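Local structure of AP-4 complex accessory subunit Tepsin (Equus caballus, 5WF2) at residues L21-T35 against L57-H69. The protein probably associates with the adapter-like complex AP-4 and may thereby take part in vesicular trafficking of proteins at the trans-Golgi network. Sequence-based numbering, arbitrary orientation.
Sequences LSDCQQELSLVQTVT and LNCEAVLELLICH
Glu27 reaches Asn58 because its CG lies beside the backbone N (chi1 -69°) and its chain bends at chi2 (82°), which carries the carboxylate to the start of the other helix. There OE2 accepts from Asn58 N at 3.0 Å through its anti lone pair, in a nearly straight bond. The aliphatic part of Glu27 crosses Val62 at about a right angle, with CG 3.6 Å from Val62 CG2. Asn58 is the N-cap, and its OD1 accepts the N-H of Ala61 in the carbonyl plane, on a lone pair; this is the capping bond. A leucine in place of Glu27 would probably leave Asn58 N without its carboxylate mate, so that the turn before the helix would be less firmly held.

In Val31, CG1 stands anti to the backbone N and sits over one face of the His69 ring, a CH-pi contact of 3.8 Å to the centroid. His69 ND1 donates to Leu65 O at 2.9 Å, almost within the ring plane, and this bond fixes the ring's rotation. Val31 CG2 packs 3.9 Å from Leu65 CB. Leu65 CD2 meets Leu21 CD2 tip to tip at 3.7 Å. Leu57, in the loop before the helix, brings CD2 to 3.4 Å from Gln26 OE1. Leu30 and Val62 also touch Phe50 of helix 44-56, while Leu66 reaches helix 75-89.

Helix 25-35 packs across helix 59-68, their axes approaching to 9.1 Å and crossing at -48°. The pair is part of the all-helical VHS/ENTH-like domain, the piece of the longer tepsin that this chain represents.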
loop_
_atom_site.group_PDB
_atom_site.type_symbol
_atom_site.label_atom_id
_atom_site.label_comp_id
_atom_site.label_asym_id
_atom_site.label_seq_id
_atom_site.Cartn_x
_atom_site.Cartn_y
_atom_site.Cartn_z
ATOM N N LEU A 21 1.237 -11.804 -12.193
ATOM C CA LEU A 21 2.099 -11.524 -11.057
ATOM C C LEU A 21 2.851 -12.757 -10.564
ATOM O O LEU A 21 3.627 -12.650 -9.602
ATOM C CB LEU A 21 1.268 -10.918 -9.916
ATOM C CG LEU A 21 0.493 -9.649 -10.324
ATOM C CD1 LEU A 21 -0.897 -9.965 -10.910
ATOM C CD2 LEU A 21 0.374 -8.692 -9.144
ATOM N N SER A 22 2.676 -13.919 -11.208
ATOM C CA SER A 22 3.279 -15.140 -10.678
ATOM C C SER A 22 4.802 -15.052 -10.687
ATOM O O SER A 22 5.460 -15.578 -9.780
ATOM C CB SER A 22 2.779 -16.365 -11.459
ATOM O OG SER A 22 3.052 -16.271 -12.847
ATOM N N ASP A 23 5.374 -14.353 -11.670
ATOM C CA ASP A 23 6.806 -14.062 -11.732
ATOM C C ASP A 23 7.224 -12.936 -10.785
ATOM O O ASP A 23 8.375 -12.479 -10.850
ATOM C CB ASP A 23 7.192 -13.678 -13.158
ATOM C CG ASP A 23 6.561 -12.361 -13.580
ATOM O OD1 ASP A 23 5.309 -12.313 -13.650
ATOM O OD2 ASP A 23 7.309 -11.380 -13.815
ATOM N N CYS A 24 6.316 -12.480 -9.925
ATOM C CA CYS A 24 6.620 -11.457 -8.936
ATOM C C CYS A 24 6.679 -12.085 -7.539
ATOM O O CYS A 24 6.068 -11.586 -6.592
ATOM C CB CYS A 24 5.576 -10.336 -9.034
ATOM S SG CYS A 24 5.646 -9.563 -10.670
ATOM N N GLN A 25 7.420 -13.195 -7.392
ATOM C CA GLN A 25 7.423 -13.894 -6.113
ATOM C C GLN A 25 8.185 -13.112 -5.047
ATOM O O GLN A 25 7.822 -13.143 -3.864
ATOM C CB GLN A 25 7.999 -15.312 -6.278
ATOM C CG GLN A 25 8.043 -16.078 -4.938
ATOM C CD GLN A 25 6.670 -16.158 -4.229
ATOM O OE1 GLN A 25 6.535 -15.772 -3.040
ATOM N NE2 GLN A 25 5.649 -16.672 -4.952
ATOM N N GLN A 26 9.246 -12.403 -5.428
ATOM C CA GLN A 26 9.962 -11.604 -4.439
ATOM C C GLN A 26 9.086 -10.466 -3.945
ATOM O O GLN A 26 9.117 -10.096 -2.761
ATOM C CB GLN A 26 11.244 -11.042 -5.041
ATOM C CG GLN A 26 12.290 -12.095 -5.432
ATOM C CD GLN A 26 13.472 -11.486 -6.203
ATOM O OE1 GLN A 26 13.284 -10.651 -7.083
ATOM N NE2 GLN A 26 14.697 -11.903 -5.872
ATOM N N GLU A 27 8.318 -9.880 -4.856
ATOM C CA GLU A 27 7.414 -8.810 -4.459
ATOM C C GLU A 27 6.338 -9.341 -3.523
ATOM O O GLU A 27 6.003 -8.692 -2.523
ATOM C CB GLU A 27 6.852 -8.143 -5.727
ATOM C CG GLU A 27 7.880 -7.337 -6.518
ATOM C CD GLU A 27 8.787 -8.138 -7.471
ATOM O OE1 GLU A 27 8.628 -9.368 -7.614
ATOM O OE2 GLU A 27 9.672 -7.518 -8.096
ATOM N N LEU A 28 5.820 -10.538 -3.790
ATOM C CA LEU A 28 4.799 -11.099 -2.917
ATOM C C LEU A 28 5.352 -11.361 -1.524
ATOM O O LEU A 28 4.715 -11.025 -0.524
ATOM C CB LEU A 28 4.234 -12.371 -3.519
ATOM C CG LEU A 28 3.217 -13.073 -2.603
ATOM C CD1 LEU A 28 2.006 -12.189 -2.257
ATOM C CD2 LEU A 28 2.732 -14.343 -3.241
ATOM N N SER A 29 6.536 -11.954 -1.438
ATOM C CA SER A 29 7.163 -12.174 -0.136
ATOM C C SER A 29 7.312 -10.876 0.628
ATOM O O SER A 29 7.095 -10.845 1.846
ATOM C CB SER A 29 8.533 -12.819 -0.305
ATOM O OG SER A 29 8.439 -14.014 -1.072
ATOM N N LEU A 30 7.708 -9.795 -0.063
ATOM C CA LEU A 30 7.870 -8.500 0.600
ATOM C C LEU A 30 6.548 -8.020 1.185
ATOM O O LEU A 30 6.487 -7.555 2.332
ATOM C CB LEU A 30 8.426 -7.453 -0.379
ATOM C CG LEU A 30 8.631 -6.081 0.275
ATOM C CD1 LEU A 30 9.691 -6.120 1.389
ATOM C CD2 LEU A 30 8.973 -5.013 -0.784
ATOM N N VAL A 31 5.476 -8.098 0.402
ATOM C CA VAL A 31 4.183 -7.598 0.861
ATOM C C VAL A 31 3.658 -8.457 1.988
ATOM O O VAL A 31 3.039 -7.956 2.935
ATOM C CB VAL A 31 3.195 -7.561 -0.311
ATOM C CG1 VAL A 31 1.755 -7.364 0.155
ATOM C CG2 VAL A 31 3.606 -6.454 -1.302
ATOM N N GLN A 32 3.883 -9.773 1.899
ATOM C CA GLN A 32 3.462 -10.651 2.990
ATOM C C GLN A 32 4.225 -10.315 4.265
ATOM O O GLN A 32 3.650 -10.305 5.349
ATOM C CB GLN A 32 3.641 -12.122 2.586
ATOM C CG GLN A 32 2.647 -12.627 1.555
ATOM C CD GLN A 32 2.947 -14.050 1.042
ATOM O OE1 GLN A 32 4.099 -14.510 1.043
ATOM N NE2 GLN A 32 1.900 -14.730 0.574
ATOM N N THR A 33 5.508 -9.968 4.152
ATOM C CA THR A 33 6.268 -9.565 5.330
ATOM C C THR A 33 5.710 -8.284 5.929
ATOM O O THR A 33 5.441 -8.205 7.137
ATOM C CB THR A 33 7.751 -9.377 4.969
ATOM O OG1 THR A 33 8.389 -10.650 4.866
ATOM C CG2 THR A 33 8.505 -8.556 6.015
ATOM N N VAL A 34 5.539 -7.257 5.101
ATOM C CA VAL A 34 5.213 -5.956 5.660
ATOM C C VAL A 34 3.822 -5.941 6.265
ATOM O O VAL A 34 3.552 -5.149 7.185
ATOM C CB VAL A 34 5.392 -4.868 4.593
ATOM C CG1 VAL A 34 4.263 -4.892 3.612
ATOM C CG2 VAL A 34 5.506 -3.537 5.271
ATOM N N THR A 35 2.914 -6.799 5.787
ATOM C CA THR A 35 1.538 -6.785 6.260
ATOM C C THR A 35 1.283 -7.712 7.442
ATOM O O THR A 35 0.211 -7.630 8.029
ATOM C CB THR A 35 0.528 -7.144 5.154
ATOM O OG1 THR A 35 0.761 -8.447 4.605
ATOM C CG2 THR A 35 0.549 -6.113 4.042
ATOM N N LEU A 57 13.196 -4.055 -6.228
ATOM C CA LEU A 57 12.241 -4.904 -6.901
ATOM C C LEU A 57 11.386 -4.036 -7.832
ATOM O O LEU A 57 11.700 -2.863 -8.089
ATOM C CB LEU A 57 11.411 -5.654 -5.854
ATOM C CG LEU A 57 12.188 -6.490 -4.818
ATOM C CD1 LEU A 57 11.293 -6.863 -3.682
ATOM C CD2 LEU A 57 12.740 -7.726 -5.497
ATOM N N ASN A 58 10.305 -4.615 -8.346
ATOM C CA ASN A 58 9.402 -3.894 -9.239
ATOM C C ASN A 58 8.341 -3.212 -8.379
ATOM O O ASN A 58 7.469 -3.887 -7.828
ATOM C CB ASN A 58 8.782 -4.861 -10.244
ATOM C CG ASN A 58 8.011 -4.144 -11.343
ATOM O OD1 ASN A 58 6.937 -3.647 -11.103
ATOM N ND2 ASN A 58 8.563 -4.107 -12.548
ATOM N N CYS A 59 8.455 -1.895 -8.247
ATOM C CA CYS A 59 7.545 -1.109 -7.424
ATOM C C CYS A 59 6.080 -1.257 -7.816
ATOM O O CYS A 59 5.217 -1.409 -6.952
ATOM C CB CYS A 59 7.938 0.370 -7.481
ATOM S SG CYS A 59 9.213 0.844 -6.292
ATOM N N GLU A 60 5.795 -1.214 -9.113
ATOM C CA GLU A 60 4.417 -1.314 -9.563
ATOM C C GLU A 60 3.808 -2.648 -9.155
ATOM O O GLU A 60 2.669 -2.707 -8.680
ATOM C CB GLU A 60 4.334 -1.104 -11.081
ATOM C CG GLU A 60 2.951 -1.299 -11.565
ATOM C CD GLU A 60 2.730 -0.888 -13.004
ATOM O OE1 GLU A 60 3.690 -0.398 -13.655
ATOM O OE2 GLU A 60 1.579 -1.094 -13.452
ATOM N N ALA A 61 4.562 -3.737 -9.291
ATOM C CA ALA A 61 4.033 -5.029 -8.893
ATOM C C ALA A 61 3.802 -5.089 -7.387
ATOM O O ALA A 61 2.808 -5.651 -6.935
ATOM C CB ALA A 61 4.990 -6.143 -9.335
ATOM N N VAL A 62 4.710 -4.521 -6.599
ATOM C CA VAL A 62 4.491 -4.409 -5.146
ATOM C C VAL A 62 3.172 -3.699 -4.840
ATOM O O VAL A 62 2.381 -4.133 -3.983
ATOM C CB VAL A 62 5.668 -3.670 -4.488
ATOM C CG1 VAL A 62 5.321 -3.355 -3.025
ATOM C CG2 VAL A 62 6.950 -4.494 -4.549
ATOM N N LEU A 63 2.940 -2.569 -5.504
ATOM C CA LEU A 63 1.713 -1.820 -5.288
ATOM C C LEU A 63 0.490 -2.637 -5.711
ATOM O O LEU A 63 -0.531 -2.636 -5.018
ATOM C CB LEU A 63 1.790 -0.482 -6.036
ATOM C CG LEU A 63 0.824 0.654 -5.661
ATOM C CD1 LEU A 63 0.969 0.984 -4.201
ATOM C CD2 LEU A 63 1.078 1.920 -6.489
ATOM N N GLU A 64 0.551 -3.322 -6.848
ATOM C CA GLU A 64 -0.595 -4.139 -7.200
ATOM C C GLU A 64 -0.838 -5.230 -6.158
ATOM O O GLU A 64 -1.996 -5.566 -5.874
ATOM C CB GLU A 64 -0.427 -4.715 -8.606
ATOM C CG GLU A 64 -0.503 -3.677 -9.726
ATOM C CD GLU A 64 -1.908 -3.190 -10.020
ATOM O OE1 GLU A 64 -2.883 -3.872 -9.636
ATOM O OE2 GLU A 64 -2.016 -2.124 -10.660
ATOM N N LEU A 65 0.217 -5.764 -5.540
ATOM C CA LEU A 65 0.030 -6.795 -4.523
ATOM C C LEU A 65 -0.471 -6.202 -3.217
ATOM O O LEU A 65 -1.308 -6.812 -2.523
ATOM C CB LEU A 65 1.334 -7.573 -4.326
ATOM C CG LEU A 65 1.667 -8.437 -5.554
ATOM C CD1 LEU A 65 3.102 -8.877 -5.588
ATOM C CD2 LEU A 65 0.801 -9.591 -5.568
ATOM N N LEU A 66 -0.050 -4.986 -2.897
ATOM C CA LEU A 66 -0.624 -4.309 -1.745
ATOM C C LEU A 66 -2.099 -4.080 -1.953
ATOM O O LEU A 66 -2.892 -4.266 -1.039
ATOM C CB LEU A 66 0.088 -2.977 -1.494
ATOM C CG LEU A 66 1.483 -3.076 -0.872
ATOM C CD1 LEU A 66 2.193 -1.740 -1.039
ATOM C CD2 LEU A 66 1.387 -3.492 0.583
ATOM N N ILE A 67 -2.490 -3.665 -3.158
ATOM C CA ILE A 67 -3.907 -3.452 -3.426
ATOM C C ILE A 67 -4.678 -4.747 -3.229
ATOM O O ILE A 67 -5.773 -4.743 -2.673
ATOM C CB ILE A 67 -4.112 -2.866 -4.836
ATOM C CG1 ILE A 67 -3.507 -1.455 -4.886
ATOM C CG2 ILE A 67 -5.624 -2.829 -5.174
ATOM C CD1 ILE A 67 -3.414 -0.824 -6.260
ATOM N N CYS A 68 -4.120 -5.873 -3.671
ATOM C CA CYS A 68 -4.754 -7.166 -3.409
ATOM C C CYS A 68 -5.005 -7.373 -1.927
ATOM O O CYS A 68 -6.082 -7.835 -1.537
ATOM C CB CYS A 68 -3.898 -8.296 -3.986
ATOM S SG CYS A 68 -3.920 -8.305 -5.762
ATOM N N HIS A 69 -4.047 -7.023 -1.075
ATOM C CA HIS A 69 -4.244 -7.187 0.356
ATOM C C HIS A 69 -5.193 -6.168 0.973
ATOM O O HIS A 69 -5.408 -6.223 2.187
ATOM C CB HIS A 69 -2.903 -7.129 1.085
ATOM C CG HIS A 69 -2.085 -8.366 0.914
ATOM N ND1 HIS A 69 -1.454 -8.693 -0.269
ATOM C CD2 HIS A 69 -1.805 -9.366 1.780
ATOM C CE1 HIS A 69 -0.821 -9.843 -0.124
ATOM N NE2 HIS A 69 -1.020 -10.274 1.111
#